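Local atomic coordinates of probable aminotransferase (Pseudomonas aeruginosa, PDB entry 5YKR), a protein that belongs to the class-III aminotransferases, a pyridoxal-phosphate-dependent family, and carries its cofactor bound covalently to a lysine. Residues R201-D209 and P227-A238; L373-R381 and Y388-R396. One frame throughout, in Å; residues are numbered along the deposited sequence.

Interaction 1: R201-D209 and P227-A238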
loop_
_atom_site.group_PDB
_atom_site.type_symbol
_atom_site.label_atom_id
_atom_site.label_comp_id
_atom_site.label_asym_id
_atom_site.label_seq_id
_atom_site.Cartn_x
_atom_site.Cartn_y
_atom_site.Cartn_z
ATOM N N ARG A 201 -21.350 -2.119 11.755
ATOM C CA ARG A 201 -22.796 -1.929 11.648
ATOM C C ARG A 201 -23.077 -1.470 10.221
ATOM O O ARG A 201 -22.425 -0.563 9.704
ATOM C CB ARG A 201 -23.363 -1.003 12.698
ATOM C CG ARG A 201 -23.247 -1.545 14.117
ATOM C CD ARG A 201 -23.889 -0.590 15.143
ATOM N NE ARG A 201 -23.782 -1.095 16.518
ATOM C CZ ARG A 201 -24.538 -2.077 17.000
ATOM N NH1 ARG A 201 -25.515 -2.637 16.262
ATOM N NH2 ARG A 201 -24.352 -2.489 18.220
ATOM N N LEU A 202 -23.992 -2.145 9.554
ATOM C CA LEU A 202 -24.337 -1.863 8.156
ATOM C C LEU A 202 -25.665 -1.140 8.064
ATOM O O LEU A 202 -26.637 -1.494 8.750
ATOM C CB LEU A 202 -24.375 -3.154 7.389
ATOM C CG LEU A 202 -24.572 -3.059 5.888
ATOM C CD1 LEU A 202 -23.426 -2.283 5.222
ATOM C CD2 LEU A 202 -24.765 -4.447 5.215
ATOM N N VAL A 203 -25.711 -0.122 7.225
ATOM C CA VAL A 203 -26.895 0.662 6.934
ATOM C C VAL A 203 -27.012 0.879 5.438
ATOM O O VAL A 203 -25.996 0.826 4.737
ATOM C CB VAL A 203 -26.789 2.026 7.700
ATOM C CG1 VAL A 203 -28.014 2.834 7.591
ATOM C CG2 VAL A 203 -26.437 1.808 9.186
ATOM N N GLU A 204 -28.201 1.122 4.925
ATOM C CA GLU A 204 -28.333 1.621 3.543
ATOM C C GLU A 204 -28.055 3.126 3.538
ATOM O O GLU A 204 -28.404 3.865 4.487
ATOM C CB GLU A 204 -29.741 1.403 2.965
ATOM C CG GLU A 204 -30.082 -0.024 2.590
ATOM C CD GLU A 204 -29.340 -0.614 1.424
ATOM O OE1 GLU A 204 -28.610 0.069 0.683
ATOM O OE2 GLU A 204 -29.472 -1.844 1.249
ATOM N N PHE A 205 -27.469 3.586 2.434
ATOM C CA PHE A 205 -27.326 5.047 2.174
ATOM C C PHE A 205 -28.708 5.695 2.173
ATOM O O PHE A 205 -29.730 5.023 1.915
ATOM C CB PHE A 205 -26.627 5.224 0.832
ATOM C CG PHE A 205 -25.863 6.503 0.617
ATOM C CD1 PHE A 205 -24.785 6.827 1.388
ATOM C CD2 PHE A 205 -26.121 7.309 -0.524
ATOM C CE1 PHE A 205 -24.032 7.945 1.132
ATOM C CE2 PHE A 205 -25.338 8.406 -0.804
ATOM C CZ PHE A 205 -24.300 8.740 0.043
ATOM N N ASN A 206 -28.772 6.991 2.478
ATOM C CA ASN A 206 -30.022 7.744 2.390
ATOM C C ASN A 206 -31.112 7.234 3.349
ATOM O O ASN A 206 -32.322 7.241 3.027
ATOM C CB ASN A 206 -30.523 7.808 0.934
ATOM C CG ASN A 206 -29.652 8.673 0.073
ATOM O OD1 ASN A 206 -29.126 9.677 0.567
ATOM N ND2 ASN A 206 -29.519 8.325 -1.207
ATOM N N ASP A 207 -30.673 6.761 4.522
ATOM C CA ASP A 207 -31.615 6.247 5.533
ATOM C C ASP A 207 -31.212 6.739 6.931
ATOM O O ASP A 207 -30.470 6.075 7.690
ATOM C CB ASP A 207 -31.634 4.722 5.436
ATOM C CG ASP A 207 -32.718 4.074 6.273
ATOM O OD1 ASP A 207 -33.347 4.742 7.136
ATOM O OD2 ASP A 207 -32.910 2.837 6.004
ATOM N N LEU A 208 -31.650 7.950 7.240
ATOM C CA LEU A 208 -31.285 8.590 8.455
ATOM C C LEU A 208 -31.853 7.906 9.709
ATOM O O LEU A 208 -31.187 7.868 10.737
ATOM C CB LEU A 208 -31.651 10.078 8.429
ATOM C CG LEU A 208 -30.857 10.906 7.404
ATOM C CD1 LEU A 208 -31.468 12.294 7.222
ATOM C CD2 LEU A 208 -29.396 11.008 7.787
ATOM N N ASP A 209 -33.043 7.332 9.587
ATOM C CA ASP A 209 -33.630 6.626 10.702
ATOM C C ASP A 209 -32.776 5.382 11.054
ATOM O O ASP A 209 -32.521 5.095 12.218
ATOM C CB ASP A 209 -35.070 6.202 10.381
ATOM C CG ASP A 209 -36.053 7.395 10.321
ATOM O OD1 ASP A 209 -35.727 8.533 10.767
ATOM O OD2 ASP A 209 -37.193 7.199 9.817
ATOM N N PRO A 227 -19.053 10.495 -0.295
ATOM C CA PRO A 227 -20.159 11.468 -0.210
ATOM C C PRO A 227 -21.251 11.280 -1.258
ATOM O O PRO A 227 -22.335 11.862 -1.156
ATOM C CB PRO A 227 -19.424 12.807 -0.361
ATOM C CG PRO A 227 -18.249 12.492 -1.237
ATOM C CD PRO A 227 -17.831 11.090 -0.892
ATOM N N PHE A 228 -20.925 10.471 -2.263
ATOM C CA PHE A 228 -21.792 10.159 -3.403
ATOM C C PHE A 228 -21.268 8.792 -3.817
ATOM O O PHE A 228 -20.061 8.671 -4.061
ATOM C CB PHE A 228 -21.574 11.289 -4.425
ATOM C CG PHE A 228 -22.464 11.271 -5.629
ATOM C CD1 PHE A 228 -22.427 10.264 -6.566
ATOM C CD2 PHE A 228 -23.258 12.384 -5.878
ATOM C CE1 PHE A 228 -23.247 10.316 -7.681
ATOM C CE2 PHE A 228 -24.090 12.451 -6.968
ATOM C CZ PHE A 228 -24.065 11.415 -7.872
ATOM N N MET A 229 -22.096 7.737 -3.738
ATOM C CA MET A 229 -21.529 6.404 -3.947
ATOM C C MET A 229 -21.181 6.221 -5.423
ATOM O O MET A 229 -21.946 6.642 -6.304
ATOM C CB MET A 229 -22.468 5.294 -3.464
ATOM C CG MET A 229 -22.921 5.486 -2.049
ATOM S SD MET A 229 -23.985 4.144 -1.412
ATOM C CE MET A 229 -22.839 2.757 -1.333
ATOM N N THR A 230 -20.060 5.584 -5.701
ATOM C CA THR A 230 -19.574 5.403 -7.070
ATOM C C THR A 230 -19.181 4.000 -7.416
ATOM O O THR A 230 -18.762 3.739 -8.537
ATOM C CB THR A 230 -18.357 6.304 -7.366
ATOM O OG1 THR A 230 -17.245 5.877 -6.577
ATOM C CG2 THR A 230 -18.688 7.778 -7.096
ATOM N N ASN A 231 -19.355 3.067 -6.484
ATOM C CA ASN A 231 -18.861 1.710 -6.670
ATOM C C ASN A 231 -19.960 0.651 -6.734
ATOM O O ASN A 231 -19.707 -0.526 -6.480
ATOM C CB ASN A 231 -17.794 1.428 -5.620
ATOM C CG ASN A 231 -16.517 2.232 -5.827
ATOM O OD1 ASN A 231 -16.037 3.022 -4.920
ATOM N ND2 ASN A 231 -15.920 1.991 -6.943
ATOM N N VAL A 232 -21.160 1.097 -7.121
ATOM C CA VAL A 232 -22.291 0.200 -7.416
ATOM C C VAL A 232 -23.155 0.875 -8.467
ATOM O O VAL A 232 -24.370 1.065 -8.302
ATOM C CB VAL A 232 -23.033 -0.196 -6.097
ATOM C CG1 VAL A 232 -23.636 1.027 -5.386
ATOM C CG2 VAL A 232 -24.034 -1.281 -6.362
ATOM N N GLY A 233 -22.501 1.373 -9.513
ATOM C CA GLY A 233 -23.071 2.518 -10.187
ATOM C C GLY A 233 -23.040 3.728 -9.252
ATOM O O GLY A 233 -22.424 3.684 -8.165
ATOM N N MET A 234 -23.723 4.784 -9.641
ATOM C CA MET A 234 -23.730 6.004 -8.845
ATOM C C MET A 234 -24.984 6.174 -8.030
ATOM O O MET A 234 -26.064 6.076 -8.557
ATOM C CB MET A 234 -23.558 7.213 -9.748
ATOM C CG MET A 234 -22.164 7.322 -10.286
ATOM S SD MET A 234 -22.016 8.720 -11.460
ATOM C CE MET A 234 -20.289 8.565 -11.734
ATOM N N VAL A 235 -24.824 6.426 -6.738
ATOM C CA VAL A 235 -25.946 6.658 -5.825
ATOM C C VAL A 235 -25.808 8.057 -5.246
ATOM O O VAL A 235 -24.970 8.319 -4.343
ATOM C CB VAL A 235 -26.029 5.614 -4.684
ATOM C CG1 VAL A 235 -27.323 5.851 -3.897
ATOM C CG2 VAL A 235 -25.910 4.185 -5.230
ATOM N N PRO A 236 -26.597 8.998 -5.763
ATOM C CA PRO A 236 -26.515 10.328 -5.187
ATOM C C PRO A 236 -27.071 10.420 -3.779
ATOM O O PRO A 236 -28.005 9.675 -3.426
ATOM C CB PRO A 236 -27.444 11.157 -6.120
ATOM C CG PRO A 236 -27.633 10.339 -7.322
ATOM C CD PRO A 236 -27.526 8.924 -6.894
ATOM N N PRO A 237 -26.532 11.293 -2.945
ATOM C CA PRO A 237 -27.148 11.581 -1.658
ATOM C C PRO A 237 -28.494 12.297 -1.869
ATOM O O PRO A 237 -28.628 13.149 -2.748
ATOM C CB PRO A 237 -26.098 12.463 -0.973
ATOM C CG PRO A 237 -25.442 13.189 -2.093
ATOM C CD PRO A 237 -25.425 12.234 -3.254
ATOM N N ALA A 238 -29.491 11.889 -1.092
ATOM C CA ALA A 238 -30.788 12.498 -1.122
ATOM C C ALA A 238 -30.728 13.911 -0.574
ATOM O O ALA A 238 -29.819 14.280 0.170
ATOM C CB ALA A 238 -31.770 11.689 -0.282
#

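Interaction 2: L373-R381 and Y388-R396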
loop_
_atom_site.group_PDB
_atom_site.type_symbol
_atom_site.label_atom_id
_atom_site.label_comp_id
_atom_site.label_asym_id
_atom_site.label_seq_id
_atom_site.Cartn_x
_atom_site.Cartn_y
_atom_site.Cartn_z
ATOM N N LEU A 373 -33.784 5.085 -27.651
ATOM C CA LEU A 373 -33.992 3.647 -27.705
ATOM C C LEU A 373 -34.986 3.139 -26.659
ATOM O O LEU A 373 -35.231 1.928 -26.590
ATOM C CB LEU A 373 -32.656 2.933 -27.578
ATOM C CG LEU A 373 -31.615 3.249 -28.665
ATOM C CD1 LEU A 373 -30.326 2.493 -28.383
ATOM C CD2 LEU A 373 -32.124 2.930 -30.070
ATOM N N ARG A 374 -35.524 4.035 -25.839
ATOM C CA ARG A 374 -36.549 3.721 -24.822
ATOM C C ARG A 374 -36.043 2.702 -23.821
ATOM O O ARG A 374 -36.791 1.871 -23.290
ATOM C CB ARG A 374 -37.879 3.307 -25.488
ATOM C CG ARG A 374 -38.424 4.363 -26.442
ATOM C CD ARG A 374 -39.846 3.998 -26.884
ATOM N NE ARG A 374 -40.355 5.028 -27.790
ATOM C CZ ARG A 374 -41.404 4.928 -28.585
ATOM N NH1 ARG A 374 -42.162 3.829 -28.588
ATOM N NH2 ARG A 374 -41.706 5.946 -29.373
ATOM N N LEU A 375 -34.751 2.757 -23.527
ATOM C CA LEU A 375 -34.178 1.790 -22.593
ATOM C C LEU A 375 -34.550 2.173 -21.169
ATOM O O LEU A 375 -34.488 3.349 -20.814
ATOM C CB LEU A 375 -32.669 1.704 -22.764
ATOM C CG LEU A 375 -32.180 0.987 -23.983
ATOM C CD1 LEU A 375 -30.719 1.345 -24.235
ATOM C CD2 LEU A 375 -32.356 -0.511 -23.841
ATOM N N PRO A 376 -34.815 1.182 -20.297
ATOM C CA PRO A 376 -35.140 1.447 -18.901
ATOM C C PRO A 376 -33.868 1.628 -18.080
ATOM O O PRO A 376 -33.639 0.948 -17.077
ATOM C CB PRO A 376 -35.895 0.160 -18.497
ATOM C CG PRO A 376 -35.246 -0.923 -19.308
ATOM C CD PRO A 376 -34.925 -0.266 -20.616
ATOM N N TRP A 377 -33.032 2.557 -18.534
ATOM C CA TRP A 377 -31.718 2.826 -17.952
ATOM C C TRP A 377 -31.632 4.338 -17.682
ATOM O O TRP A 377 -32.445 5.126 -18.181
ATOM C CB TRP A 377 -30.603 2.497 -18.945
ATOM C CG TRP A 377 -30.457 1.075 -19.443
ATOM C CD1 TRP A 377 -31.312 0.029 -19.253
ATOM C CD2 TRP A 377 -29.398 0.568 -20.250
ATOM N NE1 TRP A 377 -30.830 -1.091 -19.861
ATOM C CE2 TRP A 377 -29.657 -0.784 -20.492
ATOM C CE3 TRP A 377 -28.212 1.120 -20.755
ATOM C CZ2 TRP A 377 -28.792 -1.585 -21.219
ATOM C CZ3 TRP A 377 -27.368 0.327 -21.466
ATOM C CH2 TRP A 377 -27.667 -1.017 -21.707
ATOM N N HIS A 378 -30.618 4.748 -16.902
ATOM C CA HIS A 378 -30.393 6.190 -16.711
ATOM C C HIS A 378 -28.900 6.435 -16.598
ATOM O O HIS A 378 -28.135 5.499 -16.350
ATOM C CB HIS A 378 -31.119 6.773 -15.484
ATOM C CG HIS A 378 -30.562 6.312 -14.184
ATOM N ND1 HIS A 378 -30.834 5.073 -13.654
ATOM C CD2 HIS A 378 -29.663 6.899 -13.368
ATOM C CE1 HIS A 378 -30.114 4.922 -12.546
ATOM N NE2 HIS A 378 -29.412 6.029 -12.340
ATOM N N VAL A 379 -28.536 7.692 -16.756
ATOM C CA VAL A 379 -27.162 8.131 -16.631
ATOM C C VAL A 379 -27.049 9.271 -15.649
ATOM O O VAL A 379 -27.918 10.141 -15.573
ATOM C CB VAL A 379 -26.549 8.481 -18.027
ATOM C CG1 VAL A 379 -27.197 9.711 -18.712
ATOM C CG2 VAL A 379 -25.051 8.708 -17.952
ATOM N N THR A 380 -25.914 9.253 -14.914
ATOM C CA THR A 380 -25.589 10.236 -13.879
ATOM C C THR A 380 -24.174 10.778 -14.081
ATOM O O THR A 380 -23.309 10.060 -14.536
ATOM C CB THR A 380 -25.701 9.584 -12.488
ATOM O OG1 THR A 380 -27.047 9.105 -12.323
ATOM C CG2 THR A 380 -25.391 10.541 -11.362
ATOM N N ARG A 381 -23.948 12.047 -13.727
ATOM C CA ARG A 381 -22.613 12.666 -13.807
ATOM C C ARG A 381 -22.285 13.346 -12.477
ATOM O O ARG A 381 -23.129 14.012 -11.853
ATOM C CB ARG A 381 -22.554 13.681 -14.955
ATOM C CG ARG A 381 -21.206 14.408 -15.042
ATOM C CD ARG A 381 -21.078 15.247 -16.284
ATOM N NE ARG A 381 -21.921 16.436 -16.213
ATOM C CZ ARG A 381 -21.557 17.593 -15.687
ATOM N NH1 ARG A 381 -20.336 17.756 -15.137
ATOM N NH2 ARG A 381 -22.413 18.617 -15.723
ATOM N N TYR A 388 -23.748 5.115 -16.266
ATOM C CA TYR A 388 -25.121 4.674 -16.420
ATOM C C TYR A 388 -25.391 3.355 -15.632
ATOM O O TYR A 388 -24.455 2.632 -15.212
ATOM C CB TYR A 388 -25.532 4.563 -17.873
ATOM C CG TYR A 388 -24.585 3.811 -18.757
ATOM C CD1 TYR A 388 -24.730 2.417 -18.965
ATOM C CD2 TYR A 388 -23.557 4.464 -19.426
ATOM C CE1 TYR A 388 -23.843 1.729 -19.764
ATOM C CE2 TYR A 388 -22.693 3.771 -20.262
ATOM C CZ TYR A 388 -22.873 2.420 -20.452
ATOM O OH TYR A 388 -22.046 1.681 -21.236
ATOM N N LEU A 389 -26.665 3.112 -15.374
ATOM C CA LEU A 389 -27.132 1.964 -14.606
ATOM C C LEU A 389 -28.377 1.448 -15.304
ATOM O O LEU A 389 -29.165 2.235 -15.874
ATOM C CB LEU A 389 -27.518 2.395 -13.179
ATOM C CG LEU A 389 -26.601 2.208 -11.986
ATOM C CD1 LEU A 389 -27.229 2.834 -10.756
ATOM C CD2 LEU A 389 -26.176 0.739 -11.780
ATOM N N PHE A 390 -28.604 0.130 -15.200
ATOM C CA PHE A 390 -29.708 -0.509 -15.941
ATOM C C PHE A 390 -31.010 -0.497 -15.122
ATOM O O PHE A 390 -31.617 -1.540 -14.873
ATOM C CB PHE A 390 -29.344 -1.936 -16.359
ATOM C CG PHE A 390 -27.982 -2.102 -16.991
ATOM C CD1 PHE A 390 -27.445 -1.140 -17.850
ATOM C CD2 PHE A 390 -27.249 -3.244 -16.754
ATOM C CE1 PHE A 390 -26.190 -1.323 -18.417
ATOM C CE2 PHE A 390 -26.007 -3.456 -17.337
ATOM C CZ PHE A 390 -25.474 -2.483 -18.157
ATOM N N MET A 391 -31.427 0.698 -14.723
ATOM C CA MET A 391 -32.724 0.895 -14.095
ATOM C C MET A 391 -33.247 2.289 -14.482
ATOM O O MET A 391 -32.482 3.201 -14.865
ATOM C CB MET A 391 -32.603 0.741 -12.570
ATOM C CG MET A 391 -31.634 1.715 -11.891
ATOM S SD MET A 391 -31.283 1.405 -10.159
ATOM C CE MET A 391 -32.867 1.840 -9.411
ATOM N N THR A 392 -34.559 2.443 -14.411
ATOM C CA THR A 392 -35.177 3.657 -14.950
ATOM C C THR A 392 -34.821 4.964 -14.204
ATOM O O THR A 392 -34.679 6.016 -14.810
ATOM C CB THR A 392 -36.710 3.483 -15.015
ATOM O OG1 THR A 392 -36.972 2.472 -15.975
ATOM C CG2 THR A 392 -37.370 4.704 -15.469
ATOM N N HIS A 393 -34.691 4.863 -12.893
ATOM C CA HIS A 393 -34.574 6.021 -12.024
ATOM C C HIS A 393 -33.287 5.885 -11.195
ATOM O O HIS A 393 -32.810 4.794 -10.976
ATOM C CB HIS A 393 -35.775 6.096 -11.080
ATOM C CG HIS A 393 -37.110 6.189 -11.779
ATOM N ND1 HIS A 393 -37.535 7.328 -12.433
ATOM C CD2 HIS A 393 -38.109 5.288 -11.904
ATOM C CE1 HIS A 393 -38.738 7.121 -12.942
ATOM N NE2 HIS A 393 -39.115 5.893 -12.621
ATOM N N ALA A 394 -32.745 7.006 -10.737
ATOM C CA ALA A 394 -31.611 6.960 -9.855
ATOM C C ALA A 394 -31.925 6.078 -8.631
ATOM O O ALA A 394 -32.995 6.197 -8.028
ATOM C CB ALA A 394 -31.242 8.361 -9.398
ATOM N N PRO A 395 -30.974 5.232 -8.251
ATOM C CA PRO A 395 -31.171 4.402 -7.069
ATOM C C PRO A 395 -31.210 5.217 -5.798
ATOM O O PRO A 395 -30.477 6.210 -5.672
ATOM C CB PRO A 395 -29.940 3.476 -7.096
ATOM C CG PRO A 395 -28.854 4.321 -7.737
ATOM C CD PRO A 395 -29.617 5.066 -8.831
ATOM N N ARG A 396 -32.016 4.808 -4.848
ATOM C CA ARG A 396 -32.082 5.496 -3.551
ATOM C C ARG A 396 -30.929 5.043 -2.638
ATOM O O ARG A 396 -30.612 5.721 -1.708
ATOM C CB ARG A 396 -33.408 5.190 -2.844
ATOM C CG ARG A 396 -34.593 5.875 -3.505
ATOM C CD ARG A 396 -35.869 5.487 -2.791
ATOM N NE ARG A 396 -36.229 4.155 -3.258
ATOM C CZ ARG A 396 -37.406 3.810 -3.789
ATOM N NH1 ARG A 396 -38.424 4.673 -3.873
ATOM N NH2 ARG A 396 -37.572 2.564 -4.209
#

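Interaction 1: R201-D209 and P227-A238
Asn-206 grips the backbone of 236-238 with both ends of its amide. Its ND2 donates to Pro-236 O at 3.0 Å, and the acceptor lies in the amide plane. Its OD1 takes the N-H of Ala-238 at 2.8 Å, almost straight at 175° about the hydrogen, although the donor stands well above the carbonyl plane and so misses the lone-pair direction.

Beside this amide the ring of Phe-205 meets the loop. With CG roughly anti to the backbone N (chi1 -155°), the Phe-205 side chain reaches toward 227-238, where it and Met-229 run past each other in opposite directions. Met-229 CG sits 3.8 Å from the ring centroid of Phe-205 and only 4° off the normal, a CH-pi contact; the sulfur lies over the same face, nearer Phe-205 CB and CG, as a Met-aromatic contact. The carbonyl of Pro-227 meets the ring edge near its plane, Phe-205 CZ to Pro-227 O being 3.9 Å, while Val-235 CG1 touches Phe-205 CD2 at 3.9 Å.

Further out, paired backbone bonds between Met-229 and Val-235 tie the two sides of the loop together. Phe-162 meets Phe-205 edge-to-face. Strand 200-203 is an outermost strand of the seven-stranded sheet, and this contact joins the turn after it to the loop following strand 220-225. The chemistry is thus divided: bonds to Pro-236 O and Ala-238 N, with a third from ND2 to Arg-396 O, hold the amide, while the Phe-205 ring packs a face on Met-229, with carbonyl oxygens of Pro-227 and Pro-236 at its edge.

Interaction 2: L373-R381 and Y388-R396
The indole of Trp-377 lies between two side chains: Phe-390 CD1 stands 3.4 Å above one face, and Leu-375 CD1 covers the opposite face. The six-membered ring of Trp-377 and the Phe-390 ring have planes 41° apart, an oblique pair, and Phe-390 CA adds a CH-pi contact to the five-membered ring.

On the imidazole of His-378, Ala-394 CA lies over one face, 3.8 Å from the ring centroid. At the edge, ND1 donates to Met-391 O at 2.8 Å; the bond is nearly straight (174°) and in the ring plane, but approaches from above the carbonyl plane. CG of His-378 sits between the backbone N and the carbonyl carbon (chi1 69°), turning the ring back over the run from Met-391 to Pro-395, with Pro-395 CD 3.6 Å from His-378 NE2.

The strand pairing sets the frame for these contacts. His-378 and Leu-389 form an antiparallel hydrogen-bonded pair, with His-378 N to Leu-389 O at 3.1 Å and Leu-389 N to His-378 O at 3.0 Å. Val-379 and Tyr-388 follow as a non-hydrogen-bonded pair. Inverse gamma turns centred on Pro-376 and Phe-390 bend both chains where the hairpin pairing stops. Phe-5 O receives the indole N-H, and Leu-453 of helix 439-456 touches Trp-377. The open end of this beta hairpin therefore combines aromatic packing with a histidine bond that holds the departing chain and helps fix the imidazole's rotation.

In the fold
Interaction 1 precedes interaction 2 along the chain, and their centres lie about 16 Å apart. Both are partly buried, but the centre of interaction 1 lies nearer the chain centre, about 15 Å against 21 Å for interaction 2. One connects loops leaving parallel strands of the seven-stranded sheet; the other pairs two strands at the open end of a hairpin in the separate three-stranded antiparallel sheet, so strand pairing runs across the segments only in interaction 2. In interaction 1 a side-chain amide does the bonding across the segments, where interaction 2 relies on strand bonds plus an imidazole. They meet directly: Met-234 SD packs 3.6 Å from Thr-380 O, and Val-235 CG1 touches Pro-395 O, placing the hairpin and the chain that leaves it against 227-238.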